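Local atomic coordinates of bifunctional GH43-CE protein (Bacteroides eggerthii, PDB entry 6MLY), a protein that probably helps degrade arabinoxylans, joining a family 43 glycoside hydrolase (assigned as a beta-xylosidase) to a carbohydrate esterase in one chain. Residues I718-H732 with F747-I761. Numbering follows the deposited sequence.
Sequences ITYIDKNDPKFIVIH and FSEALRAQGRLEEFI. With NA (sodium ion), chain H.
Phe728 and Phe747 meet as an offset edge-to-face pair: the edge of Phe747 points toward the face of Phe728, with planes at 84° and centroids 5.4 Å apart. Leu751 serves both rings, its CD2 lying over a face of Phe728, 4.0 Å from the ring centroid in a CH-pi contact, and its CD1 over a face of Phe747. At the Phe747 edge, near the ring plane, sits CG1 of Ile718. The first torsion of Phe747 sets CG opposite the backbone N, which carries the ring toward strand 727-732, where CG2 of Val730 touches Phe747 CD2 at 3.5 Å. Ile721 CD1 packs on Ala750 CB.

The guanidinium of Arg756 has Lys723 O over one face and Lys727 CE over the other. Its NH1 donates to Asp725 O (2.8 Å), while NE reaches Gln754 O in the guanidinium plane. The turn Asp722-Asp725 binds sodium through Asp722 OD1 and both Asp725 carboxylate oxygens, with Tyr720 O just ahead of it and the backbone O of Thr639 as further ligands.

Backbone donors alternate between the strands (Phe728 N to Arg756 O and Ile761 N to Val730 O, both 3.0 Å), but a corner at Glu758 shifts the register by one residue. The directions of strands 727-732 and 759-761 differ by 11°, and helix 747-752 runs at 160° to strand 727-732: a beta-alpha-beta crossover within the alpha/beta-hydrolase fold of the esterase domain.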
ATOM      1  N   ILE A 718      32.667 -19.722 -16.353  1.00 66.60           N
ATOM      2  CA  ILE A 718      33.544 -20.131 -17.475  1.00 66.61           C
ATOM      3  C   ILE A 718      33.409 -21.644 -17.718  1.00 67.03           C
ATOM      4  O   ILE A 718      33.317 -22.081 -18.856  1.00 66.95           O
ATOM      5  CB  ILE A 718      35.012 -19.700 -17.236  1.00 66.75           C
ATOM      6  CG1 ILE A 718      35.197 -18.190 -17.427  1.00 66.47           C
ATOM      7  CG2 ILE A 718      35.966 -20.496 -18.113  1.00 66.82           C
ATOM      8  CD1 ILE A 718      36.606 -17.687 -17.173  1.00 66.79           C
ATOM      9  N   THR A 719      33.383 -22.424 -16.635  1.00 67.38           N
ATOM     10  CA  THR A 719      33.270 -23.884 -16.672  1.00 68.31           C
ATOM     11  C   THR A 719      32.245 -24.353 -17.718  1.00 68.25           C
ATOM     12  O   THR A 719      32.481 -25.351 -18.388  1.00 68.78           O
ATOM     13  CB  THR A 719      32.900 -24.427 -15.284  1.00 69.04           C
ATOM     14  OG1 THR A 719      33.913 -23.983 -14.380  1.00 70.33           O
ATOM     15  CG2 THR A 719      32.782 -25.935 -15.221  1.00 69.53           C
ATOM     16  N   TYR A 720      31.121 -23.640 -17.853  1.00 68.09           N
ATOM     17  CA  TYR A 720      29.919 -24.161 -18.520  1.00 68.15           C
ATOM     18  C   TYR A 720      29.682 -23.499 -19.887  1.00 68.00           C
ATOM     19  O   TYR A 720      28.575 -23.606 -20.427  1.00 67.89           O
ATOM     20  CB  TYR A 720      28.703 -23.958 -17.606  1.00 68.09           C
ATOM     21  CG  TYR A 720      28.892 -24.427 -16.182  1.00 68.29           C
ATOM     22  CD1 TYR A 720      28.682 -25.753 -15.835  1.00 68.95           C
ATOM     23  CD2 TYR A 720      29.287 -23.553 -15.182  1.00 68.02           C
ATOM     24  CE1 TYR A 720      28.869 -26.199 -14.537  1.00 69.39           C
ATOM     25  CE2 TYR A 720      29.475 -23.983 -13.879  1.00 68.44           C
ATOM     26  CZ  TYR A 720      29.264 -25.312 -13.554  1.00 69.16           C
ATOM     27  OH  TYR A 720      29.443 -25.757 -12.278  1.00 69.50           O
ATOM     28  N   ILE A 721      30.701 -22.832 -20.449  1.00 67.69           N
ATOM     29  CA  ILE A 721      30.576 -22.107 -21.734  1.00 67.51           C
ATOM     30  C   ILE A 721      30.602 -23.104 -22.902  1.00 68.25           C
ATOM     31  O   ILE A 721      31.459 -23.988 -22.968  1.00 68.84           O
ATOM     32  CB  ILE A 721      31.686 -21.053 -21.918  1.00 67.30           C
ATOM     33  CG1 ILE A 721      31.706 -20.013 -20.799  1.00 67.07           C
ATOM     34  CG2 ILE A 721      31.562 -20.393 -23.285  1.00 67.41           C
ATOM     35  CD1 ILE A 721      32.918 -19.102 -20.845  1.00 67.16           C
ATOM     36  N   ASP A 722      29.692 -22.899 -23.859  1.00 68.68           N
ATOM     37  CA  ASP A 722      29.626 -23.688 -25.075  1.00 69.41           C
ATOM     38  C   ASP A 722      29.069 -22.791 -26.187  1.00 69.44           C
ATOM     39  O   ASP A 722      28.753 -21.632 -25.943  1.00 69.48           O
ATOM     40  CB  ASP A 722      28.829 -24.975 -24.836  1.00 70.32           C
ATOM     41  CG  ASP A 722      27.327 -24.774 -24.783  1.00 71.43           C
ATOM     42  OD1 ASP A 722      26.761 -24.815 -23.663  1.00 71.51           O
ATOM     43  OD2 ASP A 722      26.734 -24.592 -25.863  1.00 72.47           O
ATOM     44  N   LYS A 723      28.935 -23.351 -27.394  1.00 69.66           N
ATOM     45  CA  LYS A 723      28.631 -22.592 -28.618  1.00 69.42           C
ATOM     46  C   LYS A 723      27.168 -22.113 -28.595  1.00 68.91           C
ATOM     47  O   LYS A 723      26.838 -21.083 -29.188  1.00 68.10           O
ATOM     48  CB  LYS A 723      28.892 -23.438 -29.874  1.00 70.11           C
ATOM     49  CG  LYS A 723      30.070 -24.409 -29.819  1.00 70.91           C
ATOM     50  CD  LYS A 723      31.430 -23.736 -29.802  1.00 71.48           C
ATOM     51  CE  LYS A 723      32.577 -24.692 -29.525  1.00 71.79           C
ATOM     52  NZ  LYS A 723      33.896 -24.085 -29.828  1.00 71.80           N
ATOM     53  N   ASN A 724      26.299 -22.865 -27.903  1.00 68.83           N
ATOM     54  CA  ASN A 724      24.836 -22.692 -27.966  1.00 68.95           C
ATOM     55  C   ASN A 724      24.297 -21.972 -26.718  1.00 68.68           C
ATOM     56  O   ASN A 724      23.083 -21.825 -26.563  1.00 68.92           O
ATOM     57  CB  ASN A 724      24.151 -24.043 -28.182  1.00 69.74           C
ATOM     58  CG  ASN A 724      24.709 -24.784 -29.379  1.00 70.30           C
ATOM     59  OD1 ASN A 724      25.101 -25.945 -29.274  1.00 70.98           O
ATOM     60  ND2 ASN A 724      24.764 -24.116 -30.520  1.00 70.51           N
ATOM     61  N   ASP A 725      25.205 -21.511 -25.846  1.00 68.40           N
ATOM     62  CA  ASP A 725      24.890 -20.607 -24.744  1.00 67.99           C
ATOM     63  C   ASP A 725      24.478 -19.262 -25.345  1.00 67.42           C
ATOM     64  O   ASP A 725      24.646 -19.046 -26.540  1.00 67.95           O
ATOM     65  CB  ASP A 725      26.069 -20.506 -23.766  1.00 67.99           C
ATOM     66  CG  ASP A 725      26.299 -21.761 -22.931  1.00 68.25           C
ATOM     67  OD1 ASP A 725      25.532 -22.738 -23.087  1.00 68.99           O
ATOM     68  OD2 ASP A 725      27.231 -21.756 -22.113  1.00 68.21           O
ATOM     69  N   PRO A 726      23.869 -18.335 -24.568  1.00 66.46           N
ATOM     70  CA  PRO A 726      23.451 -17.039 -25.108  1.00 66.12           C
ATOM     71  C   PRO A 726      24.606 -16.067 -25.400  1.00 65.95           C
ATOM     72  O   PRO A 726      25.743 -16.314 -25.017  1.00 66.32           O
ATOM     73  CB  PRO A 726      22.565 -16.441 -24.002  1.00 65.71           C
ATOM     74  CG  PRO A 726      22.278 -17.595 -23.067  1.00 65.96           C
ATOM     75  CD  PRO A 726      23.489 -18.493 -23.158  1.00 66.30           C
ATOM     76  N   LYS A 727      24.275 -14.959 -26.070  1.00 66.09           N
ATOM     77  CA  LYS A 727      25.183 -13.835 -26.277  1.00 66.35           C
ATOM     78  C   LYS A 727      25.347 -13.066 -24.960  1.00 66.28           C
ATOM     79  O   LYS A 727      24.382 -12.892 -24.219  1.00 66.16           O
ATOM     80  CB  LYS A 727      24.640 -12.907 -27.369  1.00 67.04           C
ATOM     81  CG  LYS A 727      25.373 -12.969 -28.699  1.00 67.61           C
ATOM     82  CD  LYS A 727      25.243 -14.284 -29.433  1.00 68.36           C
ATOM     83  CE  LYS A 727      26.374 -14.508 -30.416  1.00 69.03           C
ATOM     84  NZ  LYS A 727      26.492 -13.410 -31.409  1.00 69.64           N
ATOM     85  N   PHE A 728      26.570 -12.594 -24.695  1.00 66.05           N
ATOM     86  CA  PHE A 728      26.900 -11.860 -23.474  1.00 66.04           C
ATOM     87  C   PHE A 728      27.361 -10.440 -23.812  1.00 66.56           C
ATOM     88  O   PHE A 728      27.829 -10.182 -24.905  1.00 67.46           O
ATOM     89  CB  PHE A 728      28.000 -12.584 -22.696  1.00 65.90           C
ATOM     90  CG  PHE A 728      27.529 -13.813 -21.966  1.00 65.82           C
ATOM     91  CD1 PHE A 728      27.319 -15.001 -22.645  1.00 66.01           C
ATOM     92  CD2 PHE A 728      27.281 -13.777 -20.602  1.00 65.68           C
ATOM     93  CE1 PHE A 728      26.878 -16.130 -21.973  1.00 66.30           C
ATOM     94  CE2 PHE A 728      26.828 -14.903 -19.933  1.00 65.75           C
ATOM     95  CZ  PHE A 728      26.627 -16.077 -20.619  1.00 66.16           C
ATOM     96  N   ILE A 729      27.220  -9.531 -22.846  1.00 66.98           N
ATOM     97  CA  ILE A 729      27.935  -8.262 -22.847  1.00 67.67           C
ATOM     98  C   ILE A 729      28.529  -8.072 -21.451  1.00 68.45           C
ATOM     99  O   ILE A 729      27.789  -7.909 -20.493  1.00 68.72           O
ATOM    100  CB  ILE A 729      27.020  -7.088 -23.247  1.00 67.90           C
ATOM    101  CG1 ILE A 729      26.682  -7.128 -24.740  1.00 68.34           C
ATOM    102  CG2 ILE A 729      27.638  -5.754 -22.843  1.00 68.11           C
ATOM    103  CD1 ILE A 729      26.130  -5.831 -25.292  1.00 68.84           C
ATOM    104  N   VAL A 730      29.860  -8.105 -21.353  1.00 68.79           N
ATOM    105  CA  VAL A 730      30.553  -7.901 -20.093  1.00 69.25           C
ATOM    106  C   VAL A 730      31.046  -6.453 -20.058  1.00 70.29           C
ATOM    107  O   VAL A 730      31.555  -5.960 -21.059  1.00 71.10           O
ATOM    108  CB  VAL A 730      31.712  -8.897 -19.916  1.00 69.73           C
ATOM    109  CG1 VAL A 730      32.417  -8.697 -18.583  1.00 70.11           C
ATOM    110  CG2 VAL A 730      31.242 -10.336 -20.062  1.00 69.51           C
ATOM    111  N   ILE A 731      30.877  -5.798 -18.901  1.00 70.60           N
ATOM    112  CA  ILE A 731      31.241  -4.386 -18.698  1.00 71.51           C
ATOM    113  C   ILE A 731      31.988  -4.250 -17.364  1.00 71.94           C
ATOM    114  O   ILE A 731      31.575  -4.835 -16.362  1.00 72.64           O
ATOM    115  CB  ILE A 731      29.993  -3.482 -18.738  1.00 71.47           C
ATOM    116  CG1 ILE A 731      29.130  -3.748 -19.978  1.00 71.43           C
ATOM    117  CG2 ILE A 731      30.391  -2.017 -18.625  1.00 72.37           C
ATOM    118  CD1 ILE A 731      27.896  -2.873 -20.078  1.00 71.50           C
ATOM    119  N   HIS A 732      33.068  -3.458 -17.355  1.00 71.84           N
ATOM    120  CA  HIS A 732      33.955  -3.357 -16.196  1.00 72.53           C
ATOM    121  C   HIS A 732      34.848  -2.117 -16.292  1.00 74.76           C
ATOM    122  O   HIS A 732      35.461  -1.861 -17.328  1.00 75.96           O
ATOM    123  CB  HIS A 732      34.828  -4.613 -16.059  1.00 71.96           C
ATOM    124  CG  HIS A 732      35.223  -4.907 -14.652  1.00 70.60           C
ATOM    125  ND1 HIS A 732      35.042  -6.149 -14.081  1.00 69.86           N
ATOM    126  CD2 HIS A 732      35.752  -4.124 -13.689  1.00 71.05           C
ATOM    127  CE1 HIS A 732      35.456  -6.122 -12.833  1.00 70.17           C
ATOM    128  NE2 HIS A 732      35.893  -4.890 -12.567  1.00 70.81           N
ATOM    129  N   PHE A 747      36.645 -13.732 -18.413  1.00 66.15           N
ATOM    130  CA  PHE A 747      35.328 -14.212 -18.811  1.00 65.59           C
ATOM    131  C   PHE A 747      35.085 -13.915 -20.297  1.00 65.37           C
ATOM    132  O   PHE A 747      34.688 -14.799 -21.046  1.00 65.26           O
ATOM    133  CB  PHE A 747      34.255 -13.609 -17.895  1.00 65.39           C
ATOM    134  CG  PHE A 747      32.846 -14.102 -18.123  1.00 65.02           C
ATOM    135  CD1 PHE A 747      32.577 -15.452 -18.284  1.00 65.04           C
ATOM    136  CD2 PHE A 747      31.782 -13.214 -18.152  1.00 64.71           C
ATOM    137  CE1 PHE A 747      31.279 -15.900 -18.484  1.00 64.79           C
ATOM    138  CE2 PHE A 747      30.482 -13.664 -18.342  1.00 64.49           C
ATOM    139  CZ  PHE A 747      30.233 -15.006 -18.512  1.00 64.53           C
ATOM    140  N   SER A 748      35.322 -12.669 -20.717  1.00 65.33           N
ATOM    141  CA  SER A 748      35.066 -12.263 -22.102  1.00 65.29           C
ATOM    142  C   SER A 748      35.934 -13.061 -23.088  1.00 65.53           C
ATOM    143  O   SER A 748      35.469 -13.375 -24.180  1.00 65.69           O
ATOM    144  CB  SER A 748      35.238 -10.777 -22.292  1.00 65.51           C
ATOM    145  OG  SER A 748      35.993 -10.209 -21.240  1.00 65.88           O
ATOM    146  N   GLU A 749      37.173 -13.402 -22.709  1.00 65.72           N
ATOM    147  CA  GLU A 749      38.051 -14.196 -23.597  1.00 65.83           C
ATOM    148  C   GLU A 749      37.475 -15.610 -23.745  1.00 65.75           C
ATOM    149  O   GLU A 749      37.377 -16.128 -24.852  1.00 65.79           O
ATOM    150  CB  GLU A 749      39.504 -14.250 -23.106  1.00 66.36           C
ATOM    151  CG  GLU A 749      40.301 -12.976 -23.348  1.00 66.84           C
ATOM    152  CD  GLU A 749      40.315 -12.449 -24.776  1.00 66.80           C
ATOM    153  OE1 GLU A 749      41.291 -12.764 -25.536  1.00 67.11           O
ATOM    154  OE2 GLU A 749      39.381 -11.690 -25.122  1.00 67.15           O
ATOM    155  N   ALA A 750      37.100 -16.226 -22.623  1.00 65.69           N
ATOM    156  CA  ALA A 750      36.572 -17.581 -22.627  1.00 65.83           C
ATOM    157  C   ALA A 750      35.351 -17.649 -23.556  1.00 65.89           C
ATOM    158  O   ALA A 750      35.228 -18.579 -24.357  1.00 66.07           O
ATOM    159  CB  ALA A 750      36.244 -18.003 -21.217  1.00 65.73           C
ATOM    160  N   LEU A 751      34.480 -16.638 -23.446  1.00 65.97           N
ATOM    161  CA  LEU A 751      33.249 -16.517 -24.234  1.00 66.20           C
ATOM    162  C   LEU A 751      33.586 -16.337 -25.721  1.00 66.97           C
ATOM    163  O   LEU A 751      33.199 -17.159 -26.552  1.00 67.48           O
ATOM    164  CB  LEU A 751      32.435 -15.324 -23.719  1.00 66.15           C
ATOM    165  CG  LEU A 751      31.776 -15.501 -22.352  1.00 65.87           C
ATOM    166  CD1 LEU A 751      31.370 -14.154 -21.777  1.00 65.73           C
ATOM    167  CD2 LEU A 751      30.572 -16.427 -22.438  1.00 65.94           C
ATOM    168  N   ARG A 752      34.317 -15.263 -26.044  1.00 67.22           N
ATOM    169  CA  ARG A 752      34.584 -14.862 -27.433  1.00 67.87           C
ATOM    170  C   ARG A 752      35.179 -16.025 -28.232  1.00 67.94           C
ATOM    171  O   ARG A 752      34.982 -16.102 -29.444  1.00 68.20           O
ATOM    172  CB  ARG A 752      35.553 -13.681 -27.484  1.00 68.29           C
ATOM    173  CG  ARG A 752      35.714 -13.065 -28.866  1.00 69.51           C
ATOM    174  CD  ARG A 752      36.591 -11.832 -28.813  1.00 70.26           C
ATOM    175  NE  ARG A 752      37.941 -12.216 -28.441  1.00 71.00           N
ATOM    176  CZ  ARG A 752      38.831 -12.738 -29.284  1.00 72.19           C
ATOM    177  NH1 ARG A 752      38.552 -12.808 -30.574  1.00 74.08           N
ATOM    178  NH2 ARG A 752      39.996 -13.179 -28.834  1.00 73.63           N
ATOM    179  N   ALA A 753      35.910 -16.905 -27.537  1.00 67.82           N
ATOM    180  CA  ALA A 753      36.541 -18.090 -28.118  1.00 68.16           C
ATOM    181  C   ALA A 753      35.485 -19.044 -28.680  1.00 68.16           C
ATOM    182  O   ALA A 753      35.788 -19.823 -29.573  1.00 68.91           O
ATOM    183  CB  ALA A 753      37.393 -18.788 -27.083  1.00 68.12           C
ATOM    184  N   GLN A 754      34.266 -19.002 -28.121  1.00 67.92           N
ATOM    185  CA  GLN A 754      33.171 -19.878 -28.536  1.00 68.06           C
ATOM    186  C   GLN A 754      32.020 -19.037 -29.102  1.00 67.65           C
ATOM    187  O   GLN A 754      30.935 -19.550 -29.332  1.00 67.68           O
ATOM    188  CB  GLN A 754      32.784 -20.779 -27.360  1.00 68.30           C
ATOM    189  CG  GLN A 754      33.997 -21.315 -26.605  1.00 69.14           C
ATOM    190  CD  GLN A 754      33.965 -22.800 -26.333  1.00 70.04           C
ATOM    191  OE1 GLN A 754      32.957 -23.359 -25.904  1.00 70.62           O
ATOM    192  NE2 GLN A 754      35.095 -23.450 -26.572  1.00 70.70           N
ATOM    193  N   GLY A 755      32.286 -17.750 -29.346  1.00 67.31           N
ATOM    194  CA  GLY A 755      31.462 -16.886 -30.183  1.00 67.47           C
ATOM    195  C   GLY A 755      30.351 -16.201 -29.411  1.00 67.24           C
ATOM    196  O   GLY A 755      29.446 -15.626 -30.015  1.00 67.36           O
ATOM    197  N   ARG A 756      30.435 -16.251 -28.077  1.00 67.17           N
ATOM    198  CA  ARG A 756      29.337 -15.867 -27.184  1.00 66.91           C
ATOM    199  C   ARG A 756      29.399 -14.368 -26.881  1.00 66.84           C
ATOM    200  O   ARG A 756      28.369 -13.712 -26.839  1.00 67.06           O
ATOM    201  CB  ARG A 756      29.394 -16.692 -25.897  1.00 66.44           C
ATOM    202  CG  ARG A 756      29.176 -18.183 -26.108  1.00 66.76           C
ATOM    203  CD  ARG A 756      27.900 -18.476 -26.877  1.00 67.08           C
ATOM    204  NE  ARG A 756      28.073 -18.380 -28.322  1.00 67.47           N
ATOM    205  CZ  ARG A 756      27.105 -18.095 -29.189  1.00 67.77           C
ATOM    206  NH1 ARG A 756      25.879 -17.860 -28.761  1.00 67.70           N
ATOM    207  NH2 ARG A 756      27.367 -18.042 -30.482  1.00 68.19           N
ATOM    208  N   LEU A 757      30.607 -13.835 -26.680  1.00 67.44           N
ATOM    209  CA  LEU A 757      30.775 -12.421 -26.375  1.00 67.60           C
ATOM    210  C   LEU A 757      30.296 -11.570 -27.559  1.00 68.30           C
ATOM    211  O   LEU A 757      30.829 -11.667 -28.671  1.00 68.26           O
ATOM    212  CB  LEU A 757      32.247 -12.141 -26.059  1.00 68.00           C
ATOM    213  CG  LEU A 757      32.535 -10.746 -25.508  1.00 68.10           C
ATOM    214  CD1 LEU A 757      31.976 -10.602 -24.098  1.00 67.94           C
ATOM    215  CD2 LEU A 757      34.025 -10.449 -25.528  1.00 68.27           C
ATOM    216  N   GLU A 758      29.275 -10.745 -27.298  1.00 68.37           N
ATOM    217  CA  GLU A 758      28.817  -9.696 -28.216  1.00 69.75           C
ATOM    218  C   GLU A 758      29.787  -8.507 -28.153  1.00 70.12           C
ATOM    219  O   GLU A 758      30.155  -7.950 -29.186  1.00 70.34           O
ATOM    220  CB  GLU A 758      27.394  -9.252 -27.856  1.00 69.71           C
ATOM    221  CG  GLU A 758      26.933  -7.959 -28.523  1.00 70.70           C
ATOM    222  CD  GLU A 758      26.117  -8.100 -29.798  1.00 71.80           C
ATOM    223  OE1 GLU A 758      25.829  -9.246 -30.205  1.00 72.36           O
ATOM    224  OE2 GLU A 758      25.760  -7.053 -30.378  1.00 72.35           O
ATOM    225  N   GLU A 759      30.178  -8.120 -26.932  1.00 69.75           N
ATOM    226  CA  GLU A 759      30.954  -6.916 -26.708  1.00 70.52           C
ATOM    227  C   GLU A 759      31.527  -6.911 -25.286  1.00 70.95           C
ATOM    228  O   GLU A 759      30.812  -7.184 -24.326  1.00 69.88           O
ATOM    229  CB  GLU A 759      30.058  -5.699 -26.927  1.00 71.30           C
ATOM    230  CG  GLU A 759      30.810  -4.397 -27.118  1.00 72.55           C
ATOM    231  CD  GLU A 759      29.897  -3.207 -27.357  1.00 73.46           C
ATOM    232  OE1 GLU A 759      28.655  -3.404 -27.380  1.00 73.86           O
ATOM    233  OE2 GLU A 759      30.421  -2.085 -27.509  1.00 74.73           O
ATOM    234  N   PHE A 760      32.825  -6.599 -25.176  1.00 71.85           N
ATOM    235  CA  PHE A 760      33.467  -6.243 -23.909  1.00 72.36           C
ATOM    236  C   PHE A 760      33.633  -4.719 -23.855  1.00 73.26           C
ATOM    237  O   PHE A 760      34.127  -4.123 -24.816  1.00 73.41           O
ATOM    238  CB  PHE A 760      34.812  -6.957 -23.754  1.00 72.78           C
ATOM    239  CG  PHE A 760      35.658  -6.442 -22.616  1.00 73.05           C
ATOM    240  CD1 PHE A 760      35.271  -6.637 -21.301  1.00 73.28           C
ATOM    241  CD2 PHE A 760      36.833  -5.749 -22.858  1.00 73.93           C
ATOM    242  CE1 PHE A 760      36.042  -6.155 -20.255  1.00 73.87           C
ATOM    243  CE2 PHE A 760      37.605  -5.270 -21.809  1.00 74.46           C
ATOM    244  CZ  PHE A 760      37.210  -5.477 -20.509  1.00 74.26           C
ATOM    245  N   ILE A 761      33.212  -4.106 -22.737  1.00 73.64           N
ATOM    246  CA  ILE A 761      33.218  -2.642 -22.569  1.00 74.76           C
ATOM    247  C   ILE A 761      34.094  -2.261 -21.370  1.00 76.25           C
ATOM    248  O   ILE A 761      33.781  -2.597 -20.235  1.00 76.10           O
ATOM    249  CB  ILE A 761      31.791  -2.088 -22.422  1.00 74.09           C
ATOM    250  CG1 ILE A 761      30.919  -2.482 -23.617  1.00 74.20           C
ATOM    251  CG2 ILE A 761      31.823  -0.581 -22.214  1.00 74.19           C
ATOM    252  CD1 ILE A 761      29.477  -2.051 -23.498  1.00 74.29           C
TER
HETATM  253 NA    NA H 904      26.630 -24.442 -21.213  1.00 40.86          NA